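Local coordinates for protein alanine racemase (Acinetobacter baumannii, PDB 4QHR) that belongs to the alanine racemase family of two-domain enzymes, pairing a TIM-barrel-type domain with a beta-rich C-terminal domain, at residues Ala4-Asp9 with Ser349-Gln354. Numbering follows the deposited sequence.
Sequences ATVYID and SRPVRQ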
ATOM      1  N   ALA A   4       3.828 -10.750 -10.577  1.00  9.39           N
ATOM      2  CA  ALA A   4       2.861  -9.985  -9.787  1.00  9.16           C
ATOM      3  C   ALA A   4       2.476  -8.846 -10.698  1.00  8.68           C
ATOM      4  O   ALA A   4       3.313  -8.031 -11.065  1.00  8.54           O
ATOM      5  CB  ALA A   4       3.515  -9.458  -8.508  1.00  9.13           C
ATOM      6  N   THR A   5       1.210  -8.808 -11.086  1.00  8.70           N
ATOM      7  CA  THR A   5       0.714  -7.939 -12.155  1.00  8.22           C
ATOM      8  C   THR A   5      -0.645  -7.261 -11.852  1.00  8.15           C
ATOM      9  O   THR A   5      -1.545  -7.840 -11.283  1.00  8.24           O
ATOM     10  CB  THR A   5       0.575  -8.785 -13.411  1.00  8.50           C
ATOM     11  OG1 THR A   5       1.765  -9.550 -13.590  1.00  8.82           O
ATOM     12  CG2 THR A   5       0.383  -7.931 -14.652  1.00  8.35           C
ATOM     13  N   VAL A   6      -0.750  -6.014 -12.260  1.00  8.06           N
ATOM     14  CA  VAL A   6      -1.939  -5.179 -12.102  1.00  8.01           C
ATOM     15  C   VAL A   6      -2.368  -4.819 -13.528  1.00  8.14           C
ATOM     16  O   VAL A   6      -1.626  -4.117 -14.230  1.00  8.25           O
ATOM     17  CB  VAL A   6      -1.642  -3.918 -11.320  1.00  7.84           C
ATOM     18  CG1 VAL A   6      -2.794  -2.913 -11.408  1.00  7.78           C
ATOM     19  CG2 VAL A   6      -1.315  -4.228  -9.840  1.00  7.86           C
ATOM     20  N   TYR A   7      -3.522  -5.329 -13.924  1.00  8.42           N
ATOM     21  CA  TYR A   7      -4.117  -5.145 -15.263  1.00  9.14           C
ATOM     22  C   TYR A   7      -5.237  -4.155 -15.138  1.00  9.07           C
ATOM     23  O   TYR A   7      -6.020  -4.256 -14.200  1.00  8.55           O
ATOM     24  CB  TYR A   7      -4.766  -6.443 -15.786  1.00  9.62           C
ATOM     25  CG  TYR A   7      -3.825  -7.587 -16.014  1.00 10.27           C
ATOM     26  CD1 TYR A   7      -3.551  -8.499 -14.997  1.00 10.91           C
ATOM     27  CD2 TYR A   7      -3.227  -7.764 -17.209  1.00 10.55           C
ATOM     28  CE1 TYR A   7      -2.700  -9.559 -15.188  1.00 11.63           C
ATOM     29  CE2 TYR A   7      -2.359  -8.805 -17.402  1.00 11.43           C
ATOM     30  CZ  TYR A   7      -2.109  -9.705 -16.384  1.00 11.66           C
ATOM     31  OH  TYR A   7      -1.260 -10.751 -16.553  1.00 13.18           O
ATOM     32  N   ILE A   8      -5.329  -3.250 -16.095  1.00  9.36           N
ATOM     33  CA  ILE A   8      -6.350  -2.213 -16.127  1.00 10.44           C
ATOM     34  C   ILE A   8      -7.130  -2.292 -17.439  1.00 10.89           C
ATOM     35  O   ILE A   8      -6.559  -2.032 -18.515  1.00 11.97           O
ATOM     36  CB  ILE A   8      -5.701  -0.798 -15.994  1.00 11.05           C
ATOM     37  CG1 ILE A   8      -4.784  -0.697 -14.780  1.00 11.41           C
ATOM     38  CG2 ILE A   8      -6.793   0.269 -15.917  1.00 11.48           C
ATOM     39  CD1 ILE A   8      -5.557  -0.752 -13.445  1.00 11.80           C
ATOM     40  N   ASP A   9      -8.414  -2.615 -17.362  1.00 10.94           N
ATOM     41  CA  ASP A   9      -9.338  -2.792 -18.524  1.00 12.01           C
ATOM     42  C   ASP A   9      -9.980  -1.456 -18.927  1.00 11.44           C
ATOM     43  O   ASP A   9     -10.839  -0.946 -18.222  1.00 10.65           O
ATOM     44  CB  ASP A   9     -10.337  -3.871 -18.143  1.00 13.45           C
ATOM     45  CG  ASP A   9     -11.452  -4.120 -19.158  1.00 15.86           C
ATOM     46  OD1 ASP A   9     -11.536  -3.584 -20.282  1.00 15.63           O
ATOM     47  OD2 ASP A   9     -12.308  -4.952 -18.749  1.00 18.77           O
ATOM     48  N   SER A 349       4.703  -0.305  -5.674  1.00  8.80           N
ATOM     49  CA  SER A 349       5.253  -0.190  -7.019  1.00  9.54           C
ATOM     50  C   SER A 349       5.804  -1.533  -7.529  1.00  8.89           C
ATOM     51  O   SER A 349       6.174  -1.615  -8.678  1.00  8.74           O
ATOM     52  CB  SER A 349       6.383   0.850  -7.124  1.00 10.37           C
ATOM     53  OG  SER A 349       7.444   0.452  -6.256  1.00 12.97           O
ATOM     54  N   ARG A 350       5.814  -2.588  -6.725  1.00  8.60           N
ATOM     55  CA  ARG A 350       6.462  -3.840  -7.160  1.00  8.17           C
ATOM     56  C   ARG A 350       5.693  -4.526  -8.325  1.00  8.32           C
ATOM     57  O   ARG A 350       6.323  -4.856  -9.361  1.00  8.74           O
ATOM     58  CB  ARG A 350       6.687  -4.775  -5.979  1.00  7.97           C
ATOM     59  CG  ARG A 350       7.368  -6.060  -6.416  1.00  7.82           C
ATOM     60  CD  ARG A 350       8.170  -6.621  -5.269  1.00  7.77           C
ATOM     61  NE  ARG A 350       7.258  -7.133  -4.249  1.00  7.61           N
ATOM     62  CZ  ARG A 350       7.615  -7.654  -3.086  1.00  7.47           C
ATOM     63  NH1 ARG A 350       8.863  -7.665  -2.692  1.00  7.58           N
ATOM     64  NH2 ARG A 350       6.678  -8.113  -2.286  1.00  7.52           N
ATOM     65  N   PRO A 351       4.360  -4.717  -8.197  1.00  8.16           N
ATOM     66  CA  PRO A 351       3.661  -5.283  -9.358  1.00  8.73           C
ATOM     67  C   PRO A 351       3.834  -4.526 -10.676  1.00  9.17           C
ATOM     68  O   PRO A 351       3.819  -3.313 -10.694  1.00  8.90           O
ATOM     69  CB  PRO A 351       2.178  -5.280  -8.908  1.00  8.38           C
ATOM     70  CG  PRO A 351       2.277  -5.381  -7.417  1.00  8.45           C
ATOM     71  CD  PRO A 351       3.427  -4.498  -7.084  1.00  8.14           C
ATOM     72  N   VAL A 352       3.964  -5.260 -11.777  1.00 10.14           N
ATOM     73  CA  VAL A 352       3.964  -4.659 -13.122  1.00 10.81           C
ATOM     74  C   VAL A 352       2.564  -4.217 -13.513  1.00 11.21           C
ATOM     75  O   VAL A 352       1.610  -4.977 -13.300  1.00 11.16           O
ATOM     76  CB  VAL A 352       4.534  -5.648 -14.179  1.00 10.83           C
ATOM     77  CG1 VAL A 352       4.483  -5.026 -15.548  1.00 11.18           C
ATOM     78  CG2 VAL A 352       5.976  -5.954 -13.824  1.00 10.82           C
ATOM     79  N   ARG A 353       2.431  -2.992 -14.044  1.00 11.82           N
ATOM     80  CA  ARG A 353       1.160  -2.496 -14.529  1.00 12.77           C
ATOM     81  C   ARG A 353       1.059  -2.771 -16.032  1.00 14.23           C
ATOM     82  O   ARG A 353       1.999  -2.469 -16.770  1.00 12.86           O
ATOM     83  CB  ARG A 353       1.009  -1.009 -14.306  1.00 12.87           C
ATOM     84  CG  ARG A 353       0.413  -0.631 -12.979  1.00 12.93           C
ATOM     85  CD  ARG A 353       1.240  -1.075 -11.780  1.00 13.52           C
ATOM     86  NE  ARG A 353       0.652  -0.593 -10.532  1.00 13.43           N
ATOM     87  CZ  ARG A 353       1.189  -0.797  -9.325  1.00 13.73           C
ATOM     88  NH1 ARG A 353       2.332  -1.496  -9.176  1.00 13.11           N
ATOM     89  NH2 ARG A 353       0.566  -0.298  -8.264  1.00 13.84           N
ATOM     90  N   GLN A 354      -0.074  -3.326 -16.449  1.00 16.27           N
ATOM     91  CA  GLN A 354      -0.396  -3.604 -17.854  1.00 18.25           C
ATOM     92  C   GLN A 354      -1.796  -3.102 -18.218  1.00 18.79           C
ATOM     93  O   GLN A 354      -2.817  -3.546 -17.636  1.00 16.80           O
ATOM     94  CB  GLN A 354      -0.299  -5.128 -18.111  1.00 20.09           C
ATOM     95  CG  GLN A 354      -0.281  -5.535 -19.588  1.00 23.07           C
ATOM     96  CD  GLN A 354      -0.207  -7.062 -19.841  1.00 27.81           C
ATOM     97  OE1 GLN A 354       0.709  -7.746 -19.338  1.00 30.70           O
ATOM     98  NE2 GLN A 354      -1.163  -7.611 -20.678  1.00 27.95           N
TER
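V6 and R353 run beside each other on one face of a parallel strand pair, while Y7 and Q354 do the same on the other. The register rests on four backbone bonds: V352 N to A4 O, V6 N to V352 O (2.8 Å, N-H...O angle 171°), Q354 N to V6 O and I8 N to Q354 O. With CG1 of V6 anti to the backbone N (chi1 168°), CG2 stands anti to the carbonyl carbon, reaches P351 CB at 3.8 Å and lies over the rim of one guanidinium face of R353, 4.2 Å above its plane. A bend at chi2 helps bring the arginine chain back toward P351, whose O accepts from NH1 at 2.8 Å, nearly in the guanidinium plane. NH1 thus bridges the carbonyls of S348 and P351, tying the side chain back to the segment entering the strand. On the opposite face, the Q354 side chain, extended beyond CG, follows the Y7 ring: NE2 lies near the ring plane, 3.7 Å from CE2, with the amide turned 73° from the ring. Within its own strand, T5 CG2 lies over one ring face, offset toward the rim. On its other edge, strand 4-8 pairs antiparallel with 234-246, through T5 with T237 and Y7 with T235. The N-terminal strand is therefore internal to the mixed sheet of the C-terminal beta domain, as in the alanine racemase fold.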